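PDB 6D7Y: hemagglutinin from Pseudomonas aeruginosa, which forms the toxic C-terminal tip of CdiA in contact-dependent growth inhibition and is probably neutralised by the immunity protein that binds it. Local coordinates for residues A[50-62]-A[73-85]. Numbering follows the deposited sequence.
Sequences HFKEIVRAPGEFR and LEKRLIDGRGVRL
K75 reaches from its strand to the C-terminal end of helix 40-56, where the last carbonyls lack the N-H partners of the next turn. Its chain is extended throughout, with CG anti to the backbone N (chi1 -178°), and this carries NZ to three backbone oxygens: NZ lies in the carbonyl plane of I54 (I54 O 2.9 Å), is tilted from that of A57 (A57 O 2.6 Å), and bonds more weakly to V55 O. The ammonium charge would also interact favourably with the partial negative charge at this helix end. On the way, K75 CB sits squarely over the F61 ring, 3.6 Å from its centroid, a CH-pi contact, while L85 CD1 approaches the same ring obliquely.

A second cation serves the preceding helical turn. R81 NH1 donates to E53 OE1 (2.8 Å), a salt bridge, and to H50 ND1 (3.1 Å), fixing that imidazole nitrogen as an acceptor; the ring and guanidinium planes stand 70° apart. NE and NH2 of R81 grip D79 side-on in a second salt bridge, joining E53, R81 and D79 in one network that holds the guanidinium from both segments. Separately, D79 OD1 accepts from R81 N in an Asx turn. E53 OE2 pairs with K49.

Between the two cations, I54 CD1 packs on V83 CG2 at 3.6 Å, and L77 fills in against I54 and A57. Farther along, R62 and E74 form an antiparallel hydrogen-bonded pair, R62 N to E74 O and E74 N to R62 O, and one water links E60 O to R76 N. Overall, helix segment 50-56 runs at 92° to strand 82-85 of an antiparallel beta-meander, the carbonyls at and just past its C-terminal end bound by a lysine from the sheet and its connection leading directly into edge strand 62-65.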
# COMPACT_ATOMS: atom_id res chain seq x y z
N HIS A 50 5.53 -6.01 1.14
CA HIS A 50 4.64 -5.87 -0.03
C HIS A 50 5.00 -4.66 -0.87
O HIS A 50 5.07 -4.74 -2.08
CB HIS A 50 3.19 -5.69 0.39
CG HIS A 50 2.51 -6.96 0.80
ND1 HIS A 50 2.08 -7.90 -0.11
CD2 HIS A 50 2.08 -7.39 2.01
CE1 HIS A 50 1.46 -8.87 0.52
NE2 HIS A 50 1.44 -8.59 1.81
N PHE A 51 5.20 -3.53 -0.21
CA PHE A 51 5.56 -2.31 -0.89
C PHE A 51 6.80 -2.51 -1.78
O PHE A 51 6.76 -2.22 -2.98
CB PHE A 51 5.81 -1.20 0.13
CG PHE A 51 6.19 0.10 -0.47
CD1 PHE A 51 5.23 0.92 -1.04
CD2 PHE A 51 7.52 0.51 -0.48
CE1 PHE A 51 5.57 2.13 -1.60
CE2 PHE A 51 7.88 1.73 -1.04
CZ PHE A 51 6.89 2.53 -1.60
N LYS A 52 7.88 -3.01 -1.19
CA LYS A 52 9.12 -3.27 -1.94
C LYS A 52 8.90 -4.27 -3.08
O LYS A 52 9.49 -4.12 -4.16
CB LYS A 52 10.24 -3.75 -1.03
CG LYS A 52 10.77 -2.65 -0.13
CD LYS A 52 11.95 -3.12 0.71
CE LYS A 52 12.46 -2.01 1.62
NZ LYS A 52 12.89 -0.80 0.87
N GLU A 53 8.08 -5.28 -2.85
CA GLU A 53 7.77 -6.25 -3.91
C GLU A 53 7.06 -5.60 -5.09
O GLU A 53 7.43 -5.82 -6.25
CB GLU A 53 6.95 -7.42 -3.37
CG GLU A 53 7.76 -8.38 -2.50
CD GLU A 53 6.96 -9.53 -1.91
OE1 GLU A 53 5.72 -9.50 -1.96
OE2 GLU A 53 7.59 -10.47 -1.38
N ILE A 54 6.06 -4.77 -4.79
CA ILE A 54 5.28 -4.07 -5.82
C ILE A 54 6.17 -3.13 -6.63
O ILE A 54 6.04 -3.04 -7.85
CB ILE A 54 4.08 -3.32 -5.20
CG1 ILE A 54 3.12 -4.33 -4.55
CG2 ILE A 54 3.33 -2.52 -6.26
CD1 ILE A 54 2.11 -3.74 -3.57
N VAL A 55 7.07 -2.43 -5.95
CA VAL A 55 7.99 -1.52 -6.60
C VAL A 55 8.96 -2.26 -7.54
O VAL A 55 9.23 -1.78 -8.63
CB VAL A 55 8.80 -0.71 -5.56
CG1 VAL A 55 9.94 0.06 -6.20
CG2 VAL A 55 7.87 0.22 -4.80
N ARG A 56 9.46 -3.42 -7.13
CA ARG A 56 10.44 -4.15 -7.97
C ARG A 56 9.82 -4.99 -9.09
O ARG A 56 10.51 -5.37 -10.04
CB ARG A 56 11.40 -5.01 -7.14
CG ARG A 56 10.81 -6.25 -6.48
CD ARG A 56 11.90 -7.11 -5.86
NE ARG A 56 12.64 -6.41 -4.81
CZ ARG A 56 12.33 -6.41 -3.51
NH1 ARG A 56 11.28 -7.08 -3.04
NH2 ARG A 56 13.10 -5.73 -2.66
N ALA A 57 8.53 -5.29 -8.97
CA ALA A 57 7.82 -6.10 -9.97
C ALA A 57 7.67 -5.36 -11.31
O ALA A 57 7.71 -4.14 -11.34
CB ALA A 57 6.45 -6.48 -9.46
N PRO A 58 7.54 -6.11 -12.42
CA PRO A 58 7.32 -5.43 -13.69
C PRO A 58 5.95 -4.72 -13.73
O PRO A 58 5.03 -5.08 -12.98
CB PRO A 58 7.39 -6.57 -14.71
CG PRO A 58 8.26 -7.58 -14.08
CD PRO A 58 7.93 -7.52 -12.62
N GLY A 59 5.82 -3.77 -14.63
CA GLY A 59 4.61 -2.99 -14.74
C GLY A 59 5.09 -1.59 -14.49
O GLY A 59 6.27 -1.38 -14.25
N GLU A 60 4.19 -0.63 -14.52
CA GLU A 60 4.59 0.75 -14.33
C GLU A 60 3.62 1.55 -13.49
O GLU A 60 2.43 1.22 -13.40
CB GLU A 60 4.63 1.45 -15.71
CG GLU A 60 5.49 0.81 -16.79
CD GLU A 60 7.01 0.94 -16.58
OE1 GLU A 60 7.47 1.68 -15.67
OE2 GLU A 60 7.74 0.32 -17.37
N PHE A 61 4.14 2.61 -12.87
CA PHE A 61 3.29 3.57 -12.23
C PHE A 61 2.70 4.43 -13.36
O PHE A 61 3.37 4.74 -14.36
CB PHE A 61 4.05 4.50 -11.26
CG PHE A 61 4.28 3.93 -9.90
CD1 PHE A 61 3.33 4.09 -8.90
CD2 PHE A 61 5.45 3.26 -9.60
CE1 PHE A 61 3.52 3.56 -7.64
CE2 PHE A 61 5.65 2.72 -8.34
CZ PHE A 61 4.69 2.87 -7.36
N ARG A 62 1.45 4.82 -13.19
CA ARG A 62 0.77 5.69 -14.13
C ARG A 62 0.03 6.80 -13.39
O ARG A 62 -0.67 6.50 -12.43
CB ARG A 62 -0.23 4.89 -14.93
CG ARG A 62 0.44 3.85 -15.81
CD ARG A 62 -0.53 3.21 -16.75
NE ARG A 62 0.17 2.30 -17.65
CZ ARG A 62 0.44 1.02 -17.38
NH1 ARG A 62 1.09 0.29 -18.29
NH2 ARG A 62 0.08 0.47 -16.22
N LEU A 73 -0.33 8.63 -8.45
CA LEU A 73 0.56 7.76 -9.23
C LEU A 73 0.18 6.36 -8.77
O LEU A 73 0.30 6.04 -7.59
CB LEU A 73 2.03 8.05 -8.98
CG LEU A 73 2.46 9.49 -9.21
CD1 LEU A 73 3.91 9.66 -8.79
CD2 LEU A 73 2.24 9.93 -10.66
N GLU A 74 -0.21 5.49 -9.70
CA GLU A 74 -0.66 4.16 -9.36
C GLU A 74 0.01 3.05 -10.14
O GLU A 74 0.14 3.15 -11.35
CB GLU A 74 -2.18 4.08 -9.63
CG GLU A 74 -2.98 5.06 -8.79
CD GLU A 74 -4.46 5.03 -9.03
OE1 GLU A 74 -4.95 4.25 -9.89
OE2 GLU A 74 -5.16 5.82 -8.37
N LYS A 75 0.46 2.04 -9.42
CA LYS A 75 1.04 0.84 -10.03
C LYS A 75 0.17 -0.32 -9.56
O LYS A 75 0.07 -0.55 -8.35
CB LYS A 75 2.47 0.64 -9.61
CG LYS A 75 3.11 -0.57 -10.26
CD LYS A 75 4.57 -0.67 -9.95
CE LYS A 75 5.18 -1.88 -10.65
NZ LYS A 75 6.65 -1.90 -10.44
N ARG A 76 -0.47 -1.04 -10.49
CA ARG A 76 -1.29 -2.19 -10.16
C ARG A 76 -0.69 -3.43 -10.82
O ARG A 76 -0.40 -3.42 -12.02
CB ARG A 76 -2.73 -2.02 -10.66
CG ARG A 76 -3.49 -0.86 -10.06
CD ARG A 76 -4.92 -0.91 -10.56
NE ARG A 76 -5.79 0.11 -10.00
CZ ARG A 76 -6.61 -0.06 -8.96
NH1 ARG A 76 -6.66 -1.22 -8.30
NH2 ARG A 76 -7.39 0.96 -8.57
N LEU A 77 -0.48 -4.47 -10.02
CA LEU A 77 0.13 -5.69 -10.51
C LEU A 77 -0.91 -6.65 -10.99
O LEU A 77 -2.05 -6.61 -10.59
CB LEU A 77 0.92 -6.37 -9.40
CG LEU A 77 2.06 -5.56 -8.76
CD1 LEU A 77 2.85 -6.50 -7.87
CD2 LEU A 77 2.99 -4.94 -9.78
N ILE A 78 -0.47 -7.54 -11.87
CA ILE A 78 -1.34 -8.57 -12.38
C ILE A 78 -1.87 -9.46 -11.21
O ILE A 78 -2.98 -9.93 -11.27
CB ILE A 78 -0.59 -9.40 -13.43
CG1 ILE A 78 -1.53 -10.34 -14.19
CG2 ILE A 78 0.59 -10.14 -12.81
CD1 ILE A 78 -2.55 -9.59 -15.03
N ASP A 79 -1.09 -9.60 -10.12
CA ASP A 79 -1.51 -10.42 -8.94
C ASP A 79 -2.57 -9.74 -8.03
O ASP A 79 -2.94 -10.30 -7.00
CB ASP A 79 -0.30 -10.91 -8.11
CG ASP A 79 0.42 -9.80 -7.31
OD1 ASP A 79 -0.16 -8.74 -7.02
OD2 ASP A 79 1.61 -10.03 -6.92
N GLY A 80 -3.02 -8.54 -8.40
CA GLY A 80 -4.07 -7.85 -7.68
C GLY A 80 -3.63 -6.80 -6.70
O GLY A 80 -4.43 -5.95 -6.32
N ARG A 81 -2.37 -6.84 -6.28
CA ARG A 81 -1.83 -5.85 -5.38
C ARG A 81 -1.42 -4.60 -6.14
O ARG A 81 -1.02 -4.65 -7.30
CB ARG A 81 -0.60 -6.39 -4.67
CG ARG A 81 -0.83 -7.63 -3.81
CD ARG A 81 0.49 -8.08 -3.20
NE ARG A 81 1.45 -8.49 -4.23
CZ ARG A 81 2.75 -8.68 -4.04
NH1 ARG A 81 3.32 -8.48 -2.85
NH2 ARG A 81 3.49 -9.10 -5.05
N GLY A 82 -1.49 -3.46 -5.47
CA GLY A 82 -1.10 -2.24 -6.09
C GLY A 82 -0.77 -1.20 -5.04
O GLY A 82 -1.14 -1.35 -3.88
N VAL A 83 -0.10 -0.14 -5.48
CA VAL A 83 0.28 1.00 -4.60
C VAL A 83 -0.15 2.30 -5.25
O VAL A 83 -0.05 2.47 -6.47
CB VAL A 83 1.79 1.04 -4.34
CG1 VAL A 83 2.22 2.34 -3.68
CG2 VAL A 83 2.19 -0.14 -3.47
N ARG A 84 -0.67 3.21 -4.41
CA ARG A 84 -1.09 4.51 -4.83
C ARG A 84 -0.25 5.51 -4.06
O ARG A 84 -0.11 5.40 -2.84
CB ARG A 84 -2.57 4.73 -4.51
CG ARG A 84 -3.10 6.14 -4.77
CD ARG A 84 -4.60 6.20 -4.49
NE ARG A 84 -5.37 5.60 -5.59
CZ ARG A 84 -6.63 5.17 -5.50
NH1 ARG A 84 -7.25 5.12 -4.33
NH2 ARG A 84 -7.23 4.66 -6.60
N LEU A 85 0.34 6.42 -4.81
CA LEU A 85 1.15 7.48 -4.28
C LEU A 85 0.52 8.82 -4.61
O LEU A 85 -0.16 8.99 -5.64
CB LEU A 85 2.53 7.47 -4.94
CG LEU A 85 3.39 6.22 -4.88
CD1 LEU A 85 4.73 6.50 -5.57
CD2 LEU A 85 3.61 5.76 -3.45
O HOH W 1 -0.17 -0.13 -13.12